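Local coordinates for protein transcriptional regulator (NtrC family) (Aquifex aeolicus, PDB 3DZD) that probably acts as an ATP-hydrolysing activator of sigma54-dependent transcription, controlled by its own receiver domain and captured here in the inactive state with ADP bound, at residues A[42-47]-A[117-122]; A[95-100]-A[109-114]; A[309-314]-A[345-350]; A[314-319]-A[328-333]. One frame throughout, in Å; residues are numbered along the deposited sequence.

Contact 1: residues A[42-47]-A[117-122]; sequences ELFFPV and EEYSKK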
# COMPACT_ATOMS: atom_id res chain seq x y z
N GLU A 42 -17.03 -5.72 -25.45
CA GLU A 42 -18.36 -5.38 -24.96
C GLU A 42 -18.38 -5.29 -23.44
O GLU A 42 -19.02 -4.41 -22.86
CB GLU A 42 -19.35 -6.44 -25.45
CG GLU A 42 -20.81 -6.15 -25.21
CD GLU A 42 -21.71 -7.28 -25.69
OE1 GLU A 42 -21.40 -8.46 -25.40
OE2 GLU A 42 -22.72 -6.99 -26.36
N LEU A 43 -17.67 -6.21 -22.79
CA LEU A 43 -17.74 -6.34 -21.34
C LEU A 43 -16.41 -6.81 -20.77
O LEU A 43 -15.66 -7.55 -21.41
CB LEU A 43 -18.88 -7.30 -20.97
CG LEU A 43 -18.87 -8.03 -19.63
CD1 LEU A 43 -19.01 -7.06 -18.46
CD2 LEU A 43 -19.99 -9.06 -19.60
N PHE A 44 -16.09 -6.36 -19.56
CA PHE A 44 -14.81 -6.70 -18.95
C PHE A 44 -14.87 -7.99 -18.13
O PHE A 44 -15.63 -8.10 -17.17
CB PHE A 44 -14.29 -5.56 -18.08
CG PHE A 44 -13.02 -5.91 -17.36
CD1 PHE A 44 -11.82 -5.97 -18.05
CD2 PHE A 44 -13.02 -6.21 -16.01
CE1 PHE A 44 -10.65 -6.30 -17.41
CE2 PHE A 44 -11.85 -6.55 -15.37
CZ PHE A 44 -10.66 -6.59 -16.07
N PHE A 45 -14.05 -8.97 -18.52
CA PHE A 45 -13.87 -10.19 -17.75
C PHE A 45 -12.53 -10.14 -17.05
O PHE A 45 -11.50 -10.09 -17.70
CB PHE A 45 -13.91 -11.42 -18.65
CG PHE A 45 -15.20 -11.59 -19.40
CD1 PHE A 45 -16.28 -12.21 -18.80
CD2 PHE A 45 -15.32 -11.15 -20.71
CE1 PHE A 45 -17.47 -12.38 -19.49
CE2 PHE A 45 -16.50 -11.31 -21.41
CZ PHE A 45 -17.58 -11.93 -20.80
N PRO A 46 -12.54 -10.15 -15.70
CA PRO A 46 -11.29 -10.20 -14.93
C PRO A 46 -10.45 -11.41 -15.34
O PRO A 46 -9.23 -11.32 -15.42
CB PRO A 46 -11.77 -10.37 -13.49
CG PRO A 46 -13.15 -9.84 -13.48
CD PRO A 46 -13.73 -10.10 -14.84
N VAL A 47 -11.12 -12.54 -15.58
CA VAL A 47 -10.42 -13.77 -15.93
C VAL A 47 -10.94 -14.36 -17.23
O VAL A 47 -12.14 -14.49 -17.44
CB VAL A 47 -10.57 -14.83 -14.81
CG1 VAL A 47 -10.00 -16.16 -15.26
CG2 VAL A 47 -9.92 -14.34 -13.52
N GLU A 117 -7.04 -13.83 -7.59
CA GLU A 117 -6.20 -13.10 -6.66
C GLU A 117 -5.04 -12.43 -7.39
O GLU A 117 -4.45 -11.48 -6.89
CB GLU A 117 -5.75 -13.95 -5.46
CG GLU A 117 -4.95 -15.19 -5.79
CD GLU A 117 -4.71 -16.06 -4.56
OE1 GLU A 117 -5.67 -16.71 -4.09
OE2 GLU A 117 -3.56 -16.09 -4.07
N GLU A 118 -4.72 -12.91 -8.58
CA GLU A 118 -3.73 -12.22 -9.40
C GLU A 118 -4.37 -10.94 -9.94
O GLU A 118 -3.72 -9.90 -10.04
CB GLU A 118 -3.29 -13.12 -10.56
CG GLU A 118 -2.58 -12.38 -11.67
CD GLU A 118 -1.14 -12.08 -11.33
OE1 GLU A 118 -0.66 -12.60 -10.29
OE2 GLU A 118 -0.48 -11.35 -12.10
N TYR A 119 -5.64 -11.04 -10.30
CA TYR A 119 -6.38 -9.89 -10.77
C TYR A 119 -6.52 -8.86 -9.66
O TYR A 119 -6.30 -7.68 -9.87
CB TYR A 119 -7.76 -10.32 -11.26
CG TYR A 119 -8.72 -9.16 -11.36
CD1 TYR A 119 -8.59 -8.21 -12.36
CD2 TYR A 119 -9.74 -9.01 -10.43
CE1 TYR A 119 -9.46 -7.15 -12.45
CE2 TYR A 119 -10.62 -7.96 -10.51
CZ TYR A 119 -10.47 -7.02 -11.52
OH TYR A 119 -11.35 -5.96 -11.59
N SER A 120 -6.87 -9.33 -8.47
CA SER A 120 -7.08 -8.46 -7.33
C SER A 120 -5.79 -7.84 -6.79
O SER A 120 -5.84 -6.94 -5.96
CB SER A 120 -7.78 -9.21 -6.20
OG SER A 120 -8.94 -9.87 -6.66
N LYS A 121 -4.64 -8.34 -7.24
CA LYS A 121 -3.36 -7.85 -6.71
C LYS A 121 -2.68 -6.87 -7.64
O LYS A 121 -1.79 -7.24 -8.40
CB LYS A 121 -2.40 -9.01 -6.42
CG LYS A 121 -2.86 -9.95 -5.32
CD LYS A 121 -3.53 -9.22 -4.19
CE LYS A 121 -3.87 -10.17 -3.05
NZ LYS A 121 -4.51 -9.45 -1.91
N LYS A 122 -3.08 -5.60 -7.57
CA LYS A 122 -2.39 -4.56 -8.31
C LYS A 122 -1.81 -3.51 -7.37
O LYS A 122 -2.38 -3.21 -6.32
CB LYS A 122 -3.30 -3.91 -9.35
CG LYS A 122 -2.59 -2.84 -10.18
CD LYS A 122 -3.48 -2.24 -11.25
CE LYS A 122 -2.73 -1.14 -12.00
NZ LYS A 122 -3.53 -0.55 -13.10

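Contact 2: residues A[95-100]-A[109-114]; sequences AYEFLE and LLTIKH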
# COMPACT_ATOMS: atom_id res chain seq x y z
N ALA A 95 0.25 -14.77 -20.78
CA ALA A 95 -0.76 -15.54 -20.06
C ALA A 95 -0.26 -15.75 -18.63
O ALA A 95 0.95 -15.88 -18.41
CB ALA A 95 -1.01 -16.89 -20.75
N TYR A 96 -1.17 -15.79 -17.66
CA TYR A 96 -0.77 -16.00 -16.27
C TYR A 96 -0.57 -17.48 -15.92
O TYR A 96 0.39 -17.84 -15.24
CB TYR A 96 -1.77 -15.36 -15.31
CG TYR A 96 -1.53 -15.71 -13.85
CD1 TYR A 96 -0.49 -15.12 -13.15
CD2 TYR A 96 -2.35 -16.62 -13.18
CE1 TYR A 96 -0.25 -15.43 -11.82
CE2 TYR A 96 -2.13 -16.93 -11.84
CZ TYR A 96 -1.07 -16.33 -11.16
OH TYR A 96 -0.83 -16.62 -9.84
N GLU A 97 -1.49 -18.33 -16.37
CA GLU A 97 -1.44 -19.74 -16.01
C GLU A 97 -1.86 -20.62 -17.16
O GLU A 97 -2.36 -20.15 -18.18
CB GLU A 97 -2.35 -20.02 -14.81
CG GLU A 97 -1.61 -20.17 -13.49
CD GLU A 97 -0.66 -21.36 -13.49
OE1 GLU A 97 0.34 -21.34 -12.75
OE2 GLU A 97 -0.92 -22.31 -14.25
N PHE A 98 -1.64 -21.92 -17.02
CA PHE A 98 -2.09 -22.83 -18.04
C PHE A 98 -2.48 -24.15 -17.40
O PHE A 98 -1.96 -24.52 -16.35
CB PHE A 98 -0.99 -23.05 -19.08
CG PHE A 98 0.10 -23.98 -18.63
CD1 PHE A 98 0.04 -25.33 -18.93
CD2 PHE A 98 1.19 -23.50 -17.93
CE1 PHE A 98 1.04 -26.18 -18.54
CE2 PHE A 98 2.19 -24.35 -17.52
CZ PHE A 98 2.12 -25.69 -17.83
N LEU A 99 -3.43 -24.83 -18.04
CA LEU A 99 -3.89 -26.13 -17.60
C LEU A 99 -3.73 -27.14 -18.73
O LEU A 99 -4.13 -26.89 -19.87
CB LEU A 99 -5.37 -26.04 -17.21
CG LEU A 99 -5.74 -25.28 -15.93
CD1 LEU A 99 -7.19 -24.87 -15.98
CD2 LEU A 99 -5.45 -26.13 -14.70
N GLU A 100 -3.14 -28.29 -18.43
CA GLU A 100 -3.03 -29.37 -19.40
C GLU A 100 -4.21 -30.32 -19.29
O GLU A 100 -4.48 -30.86 -18.23
CB GLU A 100 -1.72 -30.14 -19.20
CG GLU A 100 -1.61 -31.40 -20.06
CD GLU A 100 -0.28 -32.12 -19.88
OE1 GLU A 100 0.44 -31.84 -18.90
OE2 GLU A 100 0.04 -32.98 -20.73
N LEU A 109 -10.65 -25.31 -10.40
CA LEU A 109 -11.12 -24.32 -9.43
C LEU A 109 -9.98 -23.64 -8.68
O LEU A 109 -10.04 -22.45 -8.41
CB LEU A 109 -12.08 -24.97 -8.44
CG LEU A 109 -13.45 -25.27 -9.04
CD1 LEU A 109 -14.36 -25.92 -8.01
CD2 LEU A 109 -14.06 -23.99 -9.58
N LEU A 110 -8.94 -24.41 -8.36
CA LEU A 110 -7.78 -23.84 -7.68
C LEU A 110 -7.07 -22.81 -8.55
O LEU A 110 -6.65 -21.75 -8.08
CB LEU A 110 -6.80 -24.94 -7.25
CG LEU A 110 -5.55 -24.37 -6.57
CD1 LEU A 110 -5.93 -23.55 -5.34
CD2 LEU A 110 -4.54 -25.46 -6.22
N THR A 111 -6.93 -23.13 -9.84
CA THR A 111 -6.30 -22.21 -10.78
C THR A 111 -7.13 -20.93 -10.96
O THR A 111 -6.57 -19.84 -11.04
CB THR A 111 -6.08 -22.88 -12.14
OG1 THR A 111 -5.25 -24.03 -11.96
CG2 THR A 111 -5.40 -21.93 -13.10
N ILE A 112 -8.45 -21.07 -11.03
CA ILE A 112 -9.34 -19.93 -11.11
C ILE A 112 -9.17 -19.03 -9.90
O ILE A 112 -9.05 -17.81 -10.02
CB ILE A 112 -10.82 -20.37 -11.19
CG1 ILE A 112 -11.08 -21.09 -12.51
CG2 ILE A 112 -11.75 -19.16 -11.03
CD1 ILE A 112 -11.18 -20.17 -13.70
N LYS A 113 -9.16 -19.63 -8.72
CA LYS A 113 -9.00 -18.89 -7.49
C LYS A 113 -7.76 -18.02 -7.55
O LYS A 113 -7.81 -16.82 -7.23
CB LYS A 113 -8.89 -19.84 -6.30
CG LYS A 113 -8.87 -19.12 -4.98
CD LYS A 113 -8.41 -20.02 -3.85
CE LYS A 113 -8.15 -19.21 -2.59
NZ LYS A 113 -7.03 -19.74 -1.76
N HIS A 114 -6.64 -18.61 -7.97
CA HIS A 114 -5.39 -17.86 -8.09
C HIS A 114 -5.44 -16.82 -9.19
O HIS A 114 -4.86 -15.75 -9.06
CB HIS A 114 -4.19 -18.79 -8.27
CG HIS A 114 -3.97 -19.72 -7.12
ND1 HIS A 114 -3.43 -20.98 -7.26
CD2 HIS A 114 -4.26 -19.59 -5.80
CE1 HIS A 114 -3.37 -21.57 -6.08
NE2 HIS A 114 -3.87 -20.75 -5.18

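Contact 3: residues A[309-314]-A[345-350]; sequences ILLAEY and GNVREL. With ADP (adenosine-5'-diphosphate), chain C.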
# COMPACT_ATOMS: atom_id res chain seq x y z
N ILE A 309 10.41 31.20 -1.45
CA ILE A 309 9.22 31.65 -2.15
C ILE A 309 8.57 30.54 -2.98
O ILE A 309 7.35 30.40 -2.98
CB ILE A 309 9.53 32.79 -3.10
CG1 ILE A 309 10.22 33.94 -2.35
CG2 ILE A 309 8.25 33.26 -3.76
CD1 ILE A 309 9.58 34.25 -1.02
N LEU A 310 9.40 29.76 -3.68
CA LEU A 310 8.89 28.65 -4.47
C LEU A 310 8.09 27.71 -3.59
O LEU A 310 6.99 27.30 -3.95
CB LEU A 310 10.04 27.87 -5.14
CG LEU A 310 10.78 28.60 -6.26
CD1 LEU A 310 11.75 27.66 -6.97
CD2 LEU A 310 9.80 29.18 -7.26
N LEU A 311 8.66 27.39 -2.44
CA LEU A 311 8.05 26.48 -1.51
C LEU A 311 6.76 27.07 -0.94
O LEU A 311 5.74 26.36 -0.81
CB LEU A 311 9.04 26.13 -0.40
CG LEU A 311 10.14 25.16 -0.86
CD1 LEU A 311 11.35 25.18 0.07
CD2 LEU A 311 9.56 23.75 -0.99
N ALA A 312 6.80 28.35 -0.60
CA ALA A 312 5.63 29.03 -0.05
C ALA A 312 4.46 28.97 -1.03
O ALA A 312 3.32 28.70 -0.65
CB ALA A 312 5.96 30.49 0.29
N GLU A 313 4.76 29.24 -2.30
CA GLU A 313 3.73 29.24 -3.33
C GLU A 313 3.19 27.83 -3.53
O GLU A 313 2.00 27.64 -3.76
CB GLU A 313 4.30 29.81 -4.63
CG GLU A 313 4.58 31.30 -4.57
CD GLU A 313 5.37 31.82 -5.75
OE1 GLU A 313 6.09 31.02 -6.40
OE2 GLU A 313 5.29 33.03 -6.03
N TYR A 314 4.08 26.85 -3.42
CA TYR A 314 3.69 25.46 -3.58
C TYR A 314 2.76 25.03 -2.44
O TYR A 314 1.78 24.31 -2.67
CB TYR A 314 4.95 24.58 -3.64
CG TYR A 314 4.73 23.09 -3.40
CD1 TYR A 314 4.39 22.24 -4.44
CD2 TYR A 314 4.90 22.55 -2.13
CE1 TYR A 314 4.20 20.88 -4.22
CE2 TYR A 314 4.72 21.21 -1.90
CZ TYR A 314 4.37 20.38 -2.94
OH TYR A 314 4.20 19.04 -2.69
N GLY A 345 13.52 25.79 11.89
CA GLY A 345 12.81 24.56 11.60
C GLY A 345 12.71 24.28 10.11
O GLY A 345 12.05 23.32 9.68
N ASN A 346 13.36 25.12 9.31
CA ASN A 346 13.45 24.89 7.88
C ASN A 346 12.11 24.70 7.16
O ASN A 346 11.19 25.48 7.37
CB ASN A 346 14.42 23.74 7.62
CG ASN A 346 15.85 24.12 7.95
OD1 ASN A 346 16.45 24.90 7.23
ND2 ASN A 346 16.39 23.60 9.06
N VAL A 347 12.00 23.68 6.32
CA VAL A 347 10.83 23.54 5.45
C VAL A 347 9.62 23.14 6.28
O VAL A 347 8.48 23.50 6.00
CB VAL A 347 11.05 22.51 4.33
CG1 VAL A 347 9.80 22.35 3.48
CG2 VAL A 347 12.23 22.91 3.46
N ARG A 348 9.90 22.39 7.34
CA ARG A 348 8.86 21.95 8.24
C ARG A 348 8.20 23.17 8.89
O ARG A 348 6.98 23.25 8.99
CB ARG A 348 9.49 21.02 9.28
CG ARG A 348 8.53 20.34 10.20
CD ARG A 348 9.24 19.16 10.83
NE ARG A 348 10.21 19.61 11.82
CZ ARG A 348 11.23 18.87 12.25
NH1 ARG A 348 11.41 17.65 11.75
NH2 ARG A 348 12.06 19.35 13.16
N GLU A 349 9.03 24.13 9.31
CA GLU A 349 8.53 25.39 9.84
C GLU A 349 7.72 26.17 8.78
O GLU A 349 6.58 26.57 9.04
CB GLU A 349 9.68 26.25 10.38
CG GLU A 349 9.21 27.54 11.07
CD GLU A 349 10.34 28.42 11.57
OE1 GLU A 349 11.47 27.92 11.81
OE2 GLU A 349 10.11 29.64 11.73
N LEU A 350 8.31 26.37 7.60
CA LEU A 350 7.62 27.08 6.52
C LEU A 350 6.26 26.46 6.18
O LEU A 350 5.28 27.18 6.03
CB LEU A 350 8.48 27.13 5.26
CG LEU A 350 7.85 27.83 4.05
CD1 LEU A 350 7.71 29.32 4.25
CD2 LEU A 350 8.66 27.55 2.80
PB ADP C . 13.23 15.91 7.42
O1B ADP C . 12.92 14.56 6.80
O2B ADP C . 13.25 15.91 8.94
O3B ADP C . 14.45 16.58 6.86
PA ADP C . 10.64 16.54 6.29
O1A ADP C . 10.84 16.44 4.80
O2A ADP C . 10.01 15.36 6.99
O3A ADP C . 12.05 16.93 6.98
O5' ADP C . 9.73 17.83 6.59
C5' ADP C . 9.40 18.75 5.56
C4' ADP C . 7.91 18.79 5.28
O4' ADP C . 7.75 19.61 4.13
C3' ADP C . 7.41 17.44 4.84
O3' ADP C . 5.98 17.41 4.96
C2' ADP C . 7.70 17.36 3.36
O2' ADP C . 6.57 16.73 2.75
C1' ADP C . 7.73 18.81 2.94
N9 ADP C . 8.94 19.13 2.15
C8 ADP C . 10.20 19.16 2.63
N7 ADP C . 11.08 19.52 1.67
C5 ADP C . 10.38 19.72 0.54
C6 ADP C . 10.70 20.11 -0.85
N6 ADP C . 11.99 20.35 -1.21
N1 ADP C . 9.68 20.21 -1.72
C2 ADP C . 8.41 19.97 -1.34
N3 ADP C . 8.04 19.61 -0.10
C4 ADP C . 8.97 19.47 0.87

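Contact 4: residues A[314-319]-A[328-333]; sequences YFLKKF and FELSEE. With ADP (adenosine-5'-diphosphate), chain C.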
# COMPACT_ATOMS: atom_id res chain seq x y z
N TYR A 314 4.08 26.85 -3.42
CA TYR A 314 3.69 25.46 -3.58
C TYR A 314 2.76 25.03 -2.44
O TYR A 314 1.78 24.31 -2.67
CB TYR A 314 4.95 24.58 -3.64
CG TYR A 314 4.73 23.09 -3.40
CD1 TYR A 314 4.39 22.24 -4.44
CD2 TYR A 314 4.90 22.55 -2.13
CE1 TYR A 314 4.20 20.88 -4.22
CE2 TYR A 314 4.72 21.21 -1.90
CZ TYR A 314 4.37 20.38 -2.94
OH TYR A 314 4.20 19.04 -2.69
N PHE A 315 3.07 25.47 -1.22
CA PHE A 315 2.25 25.10 -0.07
C PHE A 315 0.93 25.89 -0.07
O PHE A 315 -0.13 25.34 0.22
CB PHE A 315 3.02 25.28 1.25
CG PHE A 315 4.13 24.28 1.45
CD1 PHE A 315 3.87 22.91 1.37
CD2 PHE A 315 5.43 24.69 1.71
CE1 PHE A 315 4.89 21.98 1.54
CE2 PHE A 315 6.45 23.77 1.90
CZ PHE A 315 6.19 22.42 1.81
N LEU A 316 1.02 27.17 -0.39
CA LEU A 316 -0.15 28.03 -0.43
C LEU A 316 -1.19 27.49 -1.41
O LEU A 316 -2.38 27.49 -1.12
CB LEU A 316 0.25 29.45 -0.83
CG LEU A 316 -0.89 30.47 -0.94
CD1 LEU A 316 -1.50 30.74 0.43
CD2 LEU A 316 -0.40 31.75 -1.59
N LYS A 317 -0.74 27.01 -2.57
CA LYS A 317 -1.65 26.44 -3.55
C LYS A 317 -2.23 25.13 -3.04
O LYS A 317 -3.44 24.93 -3.06
CB LYS A 317 -0.95 26.20 -4.89
CG LYS A 317 -1.07 27.36 -5.86
CD LYS A 317 -0.55 28.65 -5.24
CE LYS A 317 -0.30 29.71 -6.30
NZ LYS A 317 -1.54 29.99 -7.07
N LYS A 318 -1.35 24.24 -2.59
CA LYS A 318 -1.78 22.92 -2.17
C LYS A 318 -2.83 22.97 -1.06
O LYS A 318 -3.78 22.18 -1.06
CB LYS A 318 -0.56 22.10 -1.74
CG LYS A 318 -0.90 20.85 -0.96
CD LYS A 318 0.26 19.87 -0.99
CE LYS A 318 0.38 19.15 0.33
NZ LYS A 318 0.45 20.15 1.44
N PHE A 319 -2.66 23.90 -0.12
CA PHE A 319 -3.57 24.01 1.00
C PHE A 319 -4.84 24.76 0.63
O PHE A 319 -5.94 24.30 0.94
CB PHE A 319 -2.88 24.65 2.22
CG PHE A 319 -1.82 23.79 2.82
CD1 PHE A 319 -2.04 22.45 3.06
CD2 PHE A 319 -0.57 24.33 3.14
CE1 PHE A 319 -1.05 21.64 3.61
CE2 PHE A 319 0.42 23.54 3.69
CZ PHE A 319 0.18 22.20 3.92
N PHE A 328 -4.75 32.66 -3.28
CA PHE A 328 -3.78 31.98 -4.12
C PHE A 328 -2.51 32.77 -4.43
O PHE A 328 -1.57 32.21 -5.01
CB PHE A 328 -4.43 31.48 -5.40
CG PHE A 328 -5.31 30.28 -5.18
CD1 PHE A 328 -4.76 29.01 -5.16
CD2 PHE A 328 -6.67 30.43 -4.96
CE1 PHE A 328 -5.55 27.91 -4.95
CE2 PHE A 328 -7.47 29.33 -4.74
CZ PHE A 328 -6.91 28.06 -4.74
N GLU A 329 -2.45 34.03 -4.05
CA GLU A 329 -1.23 34.79 -4.27
C GLU A 329 -0.60 35.27 -2.97
O GLU A 329 -1.30 35.64 -2.03
CB GLU A 329 -1.46 35.97 -5.21
CG GLU A 329 -2.39 37.03 -4.65
CD GLU A 329 -2.27 38.36 -5.38
OE1 GLU A 329 -3.20 38.71 -6.14
OE2 GLU A 329 -1.23 39.04 -5.20
N LEU A 330 0.73 35.23 -2.94
CA LEU A 330 1.50 35.84 -1.87
C LEU A 330 1.75 37.29 -2.22
O LEU A 330 2.22 37.59 -3.32
CB LEU A 330 2.85 35.14 -1.72
CG LEU A 330 2.85 33.68 -1.29
CD1 LEU A 330 4.25 33.08 -1.42
CD2 LEU A 330 2.31 33.57 0.13
N SER A 331 1.46 38.19 -1.29
CA SER A 331 1.73 39.60 -1.52
C SER A 331 3.23 39.79 -1.67
O SER A 331 4.02 38.98 -1.18
CB SER A 331 1.21 40.45 -0.36
OG SER A 331 2.11 40.45 0.73
N GLU A 332 3.62 40.86 -2.35
CA GLU A 332 5.04 41.17 -2.46
C GLU A 332 5.62 41.40 -1.08
O GLU A 332 6.77 41.05 -0.81
CB GLU A 332 5.26 42.39 -3.36
CG GLU A 332 5.41 42.04 -4.82
CD GLU A 332 6.50 41.00 -5.05
OE1 GLU A 332 7.64 41.23 -4.57
OE2 GLU A 332 6.22 39.97 -5.69
N GLU A 333 4.82 42.00 -0.21
CA GLU A 333 5.22 42.23 1.17
C GLU A 333 5.56 40.91 1.86
O GLU A 333 6.58 40.80 2.54
CB GLU A 333 4.10 42.95 1.94
CG GLU A 333 4.11 44.46 1.78
CD GLU A 333 3.78 44.93 0.36
OE1 GLU A 333 3.08 44.20 -0.38
OE2 GLU A 333 4.22 46.04 -0.00
PB ADP C . 13.23 15.91 7.42
O1B ADP C . 12.92 14.56 6.80
O2B ADP C . 13.25 15.91 8.94
O3B ADP C . 14.45 16.58 6.86
PA ADP C . 10.64 16.54 6.29
O1A ADP C . 10.84 16.44 4.80
O2A ADP C . 10.01 15.36 6.99
O3A ADP C . 12.05 16.93 6.98
O5' ADP C . 9.73 17.83 6.59
C5' ADP C . 9.40 18.75 5.56
C4' ADP C . 7.91 18.79 5.28
O4' ADP C . 7.75 19.61 4.13
C3' ADP C . 7.41 17.44 4.84
O3' ADP C . 5.98 17.41 4.96
C2' ADP C . 7.70 17.36 3.36
O2' ADP C . 6.57 16.73 2.75
C1' ADP C . 7.73 18.81 2.94
N9 ADP C . 8.94 19.13 2.15
C8 ADP C . 10.20 19.16 2.63
N7 ADP C . 11.08 19.52 1.67
C5 ADP C . 10.38 19.72 0.54
C6 ADP C . 10.70 20.11 -0.85
N6 ADP C . 11.99 20.35 -1.21
N1 ADP C . 9.68 20.21 -1.72
C2 ADP C . 8.41 19.97 -1.34
N3 ADP C . 8.04 19.61 -0.10
C4 ADP C . 8.97 19.47 0.87

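Contact 1: residues A[42-47]-A[117-122]
Y119 faces P46 and F44 across this contact, and Y119 contributes 75 of the 145 Å² buried in all. From CB, which already points to 42-47, the first torsion (chi1 162°) sets CG opposite the backbone N and carries the ring away from the helix toward the other segment. CG and CD2 each lie 3.9 Å from P46 CB. The remaining ring carbons are almost as near to that one atom, with CZ 4.1 Å from P46 CB. Such even spacing means that the methylene sits over the middle of the ring: P46 CB is 3.8 Å from the Y119 ring centroid and only 5° off the ring normal, which makes this a CH-pi contact. Farther out, the side chain meets a second partner. CE1 of Y119 lies 3.8 Å from F44 CE2, and at the tip Y119 OH is 3.9 Å from the same F44 carbon. The two aromatic side chains run obliquely past each other, and Y119 CE1 comes in at the edge of the F44 ring, close to its plane. No hydrogen bond joins the segments, so apolar contact and the CH-pi interaction carry the pairing. Segment 42-47 links helix 33-42 to the central strand 47-51 of the receiver sheet, while Y119 lies toward the C-terminal end of helix 105-119. Strand 74-79 lies next to both: V74 touches Y119 and shares a backbone hydrogen bond with P46, and F116, earlier on helix 105-119, also packs on the proline.

Contact 2: residues A[95-100]-A[109-114]
T111 packs against L99 and E97 with its two branches, and at 72 Å² it has the most surface buried in this contact. Its first torsion (chi1 -58°) places OG1 beside the backbone N and CG2 opposite it, so that each branch meets a different strand residue. L99 and T111 reach tip to tip, with L99 CD2 3.5 Å from T111 OG1; the polar partner of that hydroxyl is R107, one turn earlier on the helix. The other branch, T111 CG2, lies 4.0 Å from E97 CB, where the two side chains pass obliquely. E97 then bends back on itself, and its OE2 accepts the F98 N-H at 2.9 Å from above the carboxylate plane, while OE1 forms a salt bridge with R107 of the second subunit. Y96 reaches farther along the helix: its CE2 is 4.1 Å from H114 O, and its OH is 4.3 Å from H114 CB. Its ring also stacks on H114 of the second subunit. Edge strand 97-100 covered by helix 105-119 is the last beta-alpha unit of the CheY-like receiver fold, and the cross-subunit pairs show that this strand and helix take part in the dimer interface, consistent with the use of the same face in other receiver dimers.

Contact 3: residues A[309-314]-A[345-350]
The roof of the ADP pocket in the AAA+ lid is built where L311 meets V347 and L350. L311 CD1 touches V347 CG2 at 4.2 Å, their side chains crossing at about a right angle. The remaining methyls of this pair turn to the nucleotide: L311 CD2 is 3.6 Å from ADP N1, and V347 CG1 is 3.3 Å from ADP C8. Both stand over the same face of the adenine, one above each ring of the purine. Away from the ligand, L350 closes the helix pair. Its CG lies opposite the backbone N (chi1 179°), which extends the branch across the gap until CD2 rests 3.5 Å from L311 CB and 4.0 Å from A312 N. The 345-350 sequence GNVREL matches the sensor II motif of sigma54 activators, which would make R348 the sensor arginine; here R348 NH1 stays 3.8 Å from ADP O2B. Within 345-350, G345 N donates to E349 OE1, nearly along the C-O axis (3.0 Å, 159° at the hydrogen). N346 ties this segment to the nucleotide-binding core through E160 and S161. The axes of 309-314 and 346-350 cross at -42°, 10.8 Å apart at closest approach; helix 332-339 packs beside both helices, its L338 touching A312 and L350.

Contact 4: residues A[314-319]-A[328-333]
An extended first torsion (chi1 179°) sets CG of L316 opposite its backbone N and sends the side chain from the helix toward F328 and L330, whose own CG (chi1 -65°) lies beside the backbone N and brings its tip close to L316. The pair belongs to the helical bundle of the AAA+ lid, at the place where the connection from helix 307-322 passes back along it before helix 332-339 begins. One methyl does most of the work: L316 CD2 is 3.7 Å from L330 CD2 and 3.6 Å from F328 O. K317 takes the more exposed side. Bent at chi2 and again at chi4, it curls so that NZ gives a weak hydrogen bond to F328 O at 3.0 Å. The same NZ lies near the plane of the F328 ring, at its edge and 3.9 Å from F328 CD1, so the ammonium does not sit over the aromatic face. Next to F328, C327 is disulfide-bonded to C361, and beyond L330 the S331 side chain N-caps helix 332-339 through T334 N. Helix 307-322 turns F315 to the nucleotide side. The F315 ring has Y314 CD2 3.6 Å above its plane, toward the rim, and F315 CZ approaches the adenine with 3.9 Å to ADP N3.

How the contacts relate
The four contacts form two pairs at far ends of the chain. Contacts 1 and 2 share helix 105-119 in the receiver domain, with centres 13 Å apart, and meet where E118 OE1 lies 3.2 Å from Y96 CE1; both reach the second subunit. Contacts 3 and 4 share Y314 and helix 307-322, with centres 10 Å apart, and A312 CB packs on L330 CD1 at 3.5 Å. Both line the ADP pocket, where V132, G162, K165 and K351 also hydrogen-bond to the nucleotide. Contact 2 lies about 52 Å from contact 3, centre to centre, and even the nearest atoms of contacts 1 and 3 are about 23 Å apart, so no direct touch joins receiver and lid pairs.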